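Local coordinates for ABC transporter, substrate binding protein (Aeropyrum pernix, PDB 3EAF) that probably binds a solute, as yet unidentified, outside the membrane and delivers it to an ABC transporter for import; it also binds magnesium, at residues 295-307 and 320-334. Residues are numbered along the deposited sequence; the frame is centred on the assembly and turned at random.
With MG (magnesium ion), chain C.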
loop_
_atom_site.group_PDB
_atom_site.type_symbol
_atom_site.label_atom_id
_atom_site.label_comp_id
_atom_site.label_asym_id
_atom_site.label_seq_id
_atom_site.Cartn_x
_atom_site.Cartn_y
_atom_site.Cartn_z
ATOM N N VAL A 295 -5.610 0.148 8.936
ATOM C CA VAL A 295 -4.289 0.199 9.574
ATOM C C VAL A 295 -3.608 1.560 9.491
ATOM O O VAL A 295 -2.809 1.896 10.369
ATOM C CB VAL A 295 -3.320 -0.915 9.087
ATOM C CG1 VAL A 295 -3.858 -2.302 9.469
ATOM C CG2 VAL A 295 -3.013 -0.800 7.579
ATOM N N ASN A 296 -3.912 2.340 8.452
ATOM C CA ASN A 296 -3.394 3.707 8.373
ATOM C C ASN A 296 -3.960 4.590 9.483
ATOM O O ASN A 296 -3.219 5.301 10.159
ATOM C CB ASN A 296 -3.609 4.326 6.982
ATOM C CG ASN A 296 -2.573 3.840 5.961
ATOM O OD1 ASN A 296 -1.828 2.896 6.227
ATOM N ND2 ASN A 296 -2.524 4.484 4.795
ATOM N N VAL A 297 -5.268 4.512 9.691
ATOM C CA VAL A 297 -5.911 5.242 10.784
ATOM C C VAL A 297 -5.390 4.736 12.138
ATOM O O VAL A 297 -5.084 5.539 13.030
ATOM C CB VAL A 297 -7.449 5.130 10.698
ATOM C CG1 VAL A 297 -8.114 5.742 11.917
ATOM C CG2 VAL A 297 -7.953 5.789 9.401
ATOM N N TRP A 298 -5.264 3.414 12.270
ATOM C CA TRP A 298 -4.823 2.801 13.527
ATOM C C TRP A 298 -3.424 3.262 13.915
ATOM O O TRP A 298 -3.150 3.483 15.097
ATOM C CB TRP A 298 -4.845 1.274 13.434
ATOM C CG TRP A 298 -4.958 0.553 14.762
ATOM C CD1 TRP A 298 -4.835 1.089 16.023
ATOM C CD2 TRP A 298 -5.202 -0.846 14.948
ATOM N NE1 TRP A 298 -5.009 0.107 16.975
ATOM C CE2 TRP A 298 -5.226 -1.089 16.342
ATOM C CE3 TRP A 298 -5.401 -1.924 14.068
ATOM C CZ2 TRP A 298 -5.438 -2.368 16.877
ATOM C CZ3 TRP A 298 -5.624 -3.196 14.607
ATOM C CH2 TRP A 298 -5.648 -3.398 15.997
ATOM N N LEU A 299 -2.534 3.388 12.930
ATOM C CA LEU A 299 -1.193 3.895 13.190
ATOM C C LEU A 299 -1.257 5.295 13.802
ATOM O O LEU A 299 -0.513 5.601 14.728
ATOM C CB LEU A 299 -0.333 3.894 11.911
ATOM C CG LEU A 299 1.126 4.356 12.070
ATOM C CD1 LEU A 299 1.949 3.335 12.876
ATOM C CD2 LEU A 299 1.771 4.624 10.713
ATOM N N LEU A 300 -2.144 6.139 13.276
ATOM C CA LEU A 300 -2.385 7.465 13.843
ATOM C C LEU A 300 -2.883 7.389 15.297
ATOM O O LEU A 300 -2.400 8.127 16.165
ATOM C CB LEU A 300 -3.380 8.247 12.973
ATOM C CG LEU A 300 -3.869 9.601 13.485
ATOM C CD1 LEU A 300 -2.722 10.609 13.542
ATOM C CD2 LEU A 300 -5.013 10.118 12.627
ATOM N N ILE A 301 -3.845 6.506 15.550
ATOM C CA ILE A 301 -4.386 6.287 16.899
ATOM C C ILE A 301 -3.276 5.942 17.888
ATOM O O ILE A 301 -3.218 6.499 18.989
ATOM C CB ILE A 301 -5.452 5.145 16.918
ATOM C CG1 ILE A 301 -6.641 5.467 15.996
ATOM C CG2 ILE A 301 -5.906 4.822 18.346
ATOM C CD1 ILE A 301 -7.234 6.847 16.164
ATOM N N LYS A 302 -2.390 5.032 17.486
ATOM C CA LYS A 302 -1.266 4.626 18.331
ATOM C C LYS A 302 -0.333 5.804 18.626
ATOM O O LYS A 302 0.161 5.938 19.749
ATOM C CB LYS A 302 -0.519 3.430 17.718
ATOM C CG LYS A 302 -1.363 2.146 17.624
ATOM C CD LYS A 302 -1.089 1.148 18.754
ATOM C CE LYS A 302 -1.850 -0.144 18.522
ATOM N NZ LYS A 302 -1.406 -1.272 19.376
ATOM N N ALA A 303 -0.117 6.668 17.631
ATOM C CA ALA A 303 0.674 7.891 17.824
ATOM C C ALA A 303 0.037 8.804 18.884
ATOM O O ALA A 303 0.718 9.276 19.785
ATOM C CB ALA A 303 0.851 8.641 16.503
ATOM N N ILE A 304 -1.270 9.033 18.768
ATOM C CA ILE A 304 -2.028 9.843 19.733
ATOM C C ILE A 304 -1.963 9.267 21.153
ATOM O O ILE A 304 -1.799 10.009 22.123
ATOM C CB ILE A 304 -3.511 10.020 19.299
ATOM C CG1 ILE A 304 -3.582 10.760 17.960
ATOM C CG2 ILE A 304 -4.317 10.762 20.386
ATOM C CD1 ILE A 304 -4.905 10.628 17.262
ATOM N N GLU A 305 -2.084 7.948 21.259
ATOM C CA GLU A 305 -1.982 7.255 22.545
ATOM C C GLU A 305 -0.584 7.339 23.160
ATOM O O GLU A 305 -0.402 7.012 24.334
ATOM C CB GLU A 305 -2.406 5.794 22.401
ATOM C CG GLU A 305 -3.879 5.609 22.104
ATOM C CD GLU A 305 -4.245 4.187 21.728
ATOM O OE1 GLU A 305 -3.364 3.426 21.250
ATOM O OE2 GLU A 305 -5.433 3.830 21.892
ATOM N N SER A 306 0.387 7.785 22.357
ATOM C CA SER A 306 1.791 7.901 22.756
ATOM C C SER A 306 2.203 9.319 23.158
ATOM O O SER A 306 3.349 9.533 23.568
ATOM C CB SER A 306 2.705 7.425 21.619
ATOM O OG SER A 306 2.400 6.097 21.238
ATOM N N VAL A 307 1.292 10.285 23.025
ATOM C CA VAL A 307 1.592 11.675 23.394
ATOM C C VAL A 307 0.761 12.165 24.581
ATOM O O VAL A 307 -0.284 11.590 24.904
ATOM C CB VAL A 307 1.452 12.669 22.197
ATOM C CG1 VAL A 307 2.372 12.273 21.058
ATOM C CG2 VAL A 307 0.011 12.780 21.712
ATOM N N LEU A 320 2.855 14.243 16.920
ATOM C CA LEU A 320 2.520 12.957 16.299
ATOM C C LEU A 320 3.700 12.359 15.531
ATOM O O LEU A 320 3.964 11.159 15.650
ATOM C CB LEU A 320 1.297 13.095 15.379
ATOM C CG LEU A 320 -0.051 13.384 16.055
ATOM C CD1 LEU A 320 -1.118 13.674 15.017
ATOM C CD2 LEU A 320 -0.486 12.235 16.962
ATOM N N LYS A 321 4.402 13.195 14.759
ATOM C CA LYS A 321 5.609 12.754 14.032
ATOM C C LYS A 321 6.660 12.171 14.969
ATOM O O LYS A 321 7.227 11.112 14.703
ATOM C CB LYS A 321 6.245 13.895 13.223
ATOM C CG LYS A 321 7.786 13.747 13.083
ATOM C CD LYS A 321 8.373 14.654 12.045
ATOM C CE LYS A 321 9.701 15.263 12.492
ATOM N NZ LYS A 321 10.791 14.297 12.789
ATOM N N GLU A 322 6.921 12.879 16.061
ATOM C CA GLU A 322 7.967 12.492 16.993
ATOM C C GLU A 322 7.619 11.200 17.735
ATOM O O GLU A 322 8.495 10.366 17.979
ATOM C CB GLU A 322 8.285 13.653 17.941
ATOM C CG GLU A 322 8.941 14.836 17.205
ATOM C CD GLU A 322 9.354 15.982 18.108
ATOM O OE1 GLU A 322 9.134 15.909 19.341
ATOM O OE2 GLU A 322 9.905 16.978 17.576
ATOM N N ALA A 323 6.337 11.038 18.066
ATOM C CA ALA A 323 5.827 9.809 18.662
ATOM C C ALA A 323 5.984 8.616 17.722
ATOM O O ALA A 323 6.318 7.523 18.163
ATOM C CB ALA A 323 4.362 9.978 19.067
ATOM N N LEU A 324 5.732 8.824 16.429
ATOM C CA LEU A 324 5.888 7.750 15.445
ATOM C C LEU A 324 7.358 7.327 15.290
ATOM O O LEU A 324 7.648 6.181 14.951
ATOM C CB LEU A 324 5.280 8.151 14.094
ATOM C CG LEU A 324 3.745 8.196 14.023
ATOM C CD1 LEU A 324 3.264 9.040 12.831
ATOM C CD2 LEU A 324 3.144 6.790 13.981
ATOM N N GLU A 325 8.270 8.257 15.564
ATOM C CA GLU A 325 9.712 8.000 15.498
ATOM C C GLU A 325 10.295 7.392 16.780
ATOM O O GLU A 325 11.396 6.838 16.764
ATOM C CB GLU A 325 10.463 9.290 15.135
ATOM C CG GLU A 325 10.261 9.726 13.689
ATOM C CD GLU A 325 10.942 11.036 13.346
ATOM O OE1 GLU A 325 11.124 11.882 14.247
ATOM O OE2 GLU A 325 11.285 11.229 12.158
ATOM N N ALA A 326 9.553 7.483 17.884
ATOM C CA ALA A 326 10.080 7.106 19.196
ATOM C C ALA A 326 9.540 5.782 19.727
ATOM O O ALA A 326 9.893 5.383 20.832
ATOM C CB ALA A 326 9.822 8.227 20.211
ATOM N N ASN A 327 8.695 5.110 18.948
ATOM C CA ASN A 327 8.001 3.912 19.420
ATOM C C ASN A 327 7.929 2.809 18.367
ATOM O O ASN A 327 7.824 3.089 17.171
ATOM C CB ASN A 327 6.564 4.252 19.858
ATOM C CG ASN A 327 6.507 5.310 20.941
ATOM O OD1 ASN A 327 6.228 6.482 20.667
ATOM N ND2 ASN A 327 6.773 4.907 22.177
ATOM N N THR A 328 7.974 1.560 18.829
ATOM C CA THR A 328 7.681 0.397 18.003
ATOM C C THR A 328 6.187 0.090 18.085
ATOM O O THR A 328 5.622 0.059 19.179
ATOM C CB THR A 328 8.517 -0.815 18.456
ATOM O OG1 THR A 328 9.892 -0.562 18.157
ATOM C CG2 THR A 328 8.079 -2.103 17.753
ATOM N N PHE A 329 5.547 -0.121 16.935
ATOM C CA PHE A 329 4.096 -0.323 16.893
ATOM C C PHE A 329 3.700 -1.704 16.398
ATOM O O PHE A 329 4.317 -2.255 15.476
ATOM C CB PHE A 329 3.422 0.735 16.004
ATOM C CG PHE A 329 3.643 2.150 16.462
ATOM C CD1 PHE A 329 2.860 2.701 17.471
ATOM C CD2 PHE A 329 4.629 2.935 15.880
ATOM C CE1 PHE A 329 3.061 4.008 17.895
ATOM C CE2 PHE A 329 4.839 4.236 16.302
ATOM C CZ PHE A 329 4.054 4.779 17.301
ATOM N N ASP A 330 2.659 -2.256 17.010
ATOM C CA ASP A 330 2.034 -3.471 16.506
ATOM C C ASP A 330 0.546 -3.203 16.309
ATOM O O ASP A 330 -0.149 -2.756 17.230
ATOM C CB ASP A 330 2.262 -4.663 17.448
ATOM C CG ASP A 330 1.523 -5.927 16.993
ATOM O OD1 ASP A 330 1.522 -6.233 15.786
ATOM O OD2 ASP A 330 0.936 -6.618 17.851
ATOM N N LEU A 331 0.070 -3.469 15.102
ATOM C CA LEU A 331 -1.319 -3.221 14.753
ATOM C C LEU A 331 -2.088 -4.534 14.788
ATOM O O LEU A 331 -2.541 -5.041 13.760
ATOM C CB LEU A 331 -1.404 -2.530 13.383
ATOM C CG LEU A 331 -1.340 -0.993 13.281
ATOM C CD1 LEU A 331 -0.676 -0.273 14.471
ATOM C CD2 LEU A 331 -0.677 -0.576 11.976
ATOM N N GLY A 332 -2.209 -5.087 15.993
ATOM C CA GLY A 332 -2.931 -6.343 16.213
ATOM C C GLY A 332 -2.409 -7.512 15.398
ATOM O O GLY A 332 -3.158 -8.435 15.081
ATOM N N GLY A 333 -1.122 -7.467 15.059
ATOM C CA GLY A 333 -0.463 -8.543 14.321
ATOM C C GLY A 333 -0.894 -8.670 12.870
ATOM O O GLY A 333 -0.772 -9.741 12.279
ATOM N N ILE A 334 -1.400 -7.578 12.296
ATOM C CA ILE A 334 -1.829 -7.571 10.896
ATOM C C ILE A 334 -0.643 -7.499 9.940
ATOM O O ILE A 334 -0.646 -8.153 8.889
ATOM C CB ILE A 334 -2.782 -6.383 10.591
ATOM C CG1 ILE A 334 -4.155 -6.601 11.246
ATOM C CG2 ILE A 334 -2.914 -6.164 9.076
ATOM C CD1 ILE A 334 -5.085 -5.368 11.153
HETATM MG MG MG C . 11.730 4.569 15.896
HETATM O O HOH W 1 1.657 -1.033 19.375
HETATM O O HOH W 2 -2.392 -3.819 18.966
HETATM O O HOH W 3 9.455 4.443 15.535
HETATM O O HOH W 4 12.396 4.048 18.257
HETATM O O HOH W 5 14.132 3.785 15.441
#
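One face of the W298 indole is laid against the backbone of L331, with the six-membered ring doing the touching: CZ3 lies 3.7 Å from L331 O, and L331 CA sits above the plane toward the rim. At the ring's edge, near its plane, comes I334 CD1, which also packs on V295 CG1; the indole meets the ring of F35 as well. The F329 ring has S306 OG at its edge and L324 O at its edge in plane, while K302 CB approaches its CD1 obliquely at 3.5 Å and L299 CD1 lies near F329 CD2, also obliquely. L331 runs past both W298 and K302 in the opposite direction, and L331 CD2 lies against V295 O.

Farther along, the helical segments 295-304 and 320-326 cross at 94°, their axes 8.9 Å apart at closest approach. The crossing is close at two alanines, the CA atoms of A303 and A323 lying 5.6 Å apart; A303 CB fits between L324 CG and L320 CD2. L299 swings CG away from its own amide nitrogen (chi1 -178°) to meet L324 CD2. L300 and L320, which meet through their CD1 atoms, both touch strand 101-104, and I304 touches strand 47-56, so the pair packs against the six-stranded sheet of one lobe of this periplasmic-binding-protein fold.

The polar link is K302. Bent at chi2 (-99°), its chain carries NZ to D330 O, 2.9 Å away and almost in line with the carbonyl; two waters accept from NZ, one also bridging to D330 N, the other to G332 N. D330 OD1 takes the N-H of G333 in an Asx motif. E325 O binds magnesium together with D340, Y341 and waters; L324 O and N327 O accept hydrogen bonds from one of those waters. Lysine thus grips backbone rather than a carboxylate, and 320-334 is tied to the metal around E325 and to the lysine near D330.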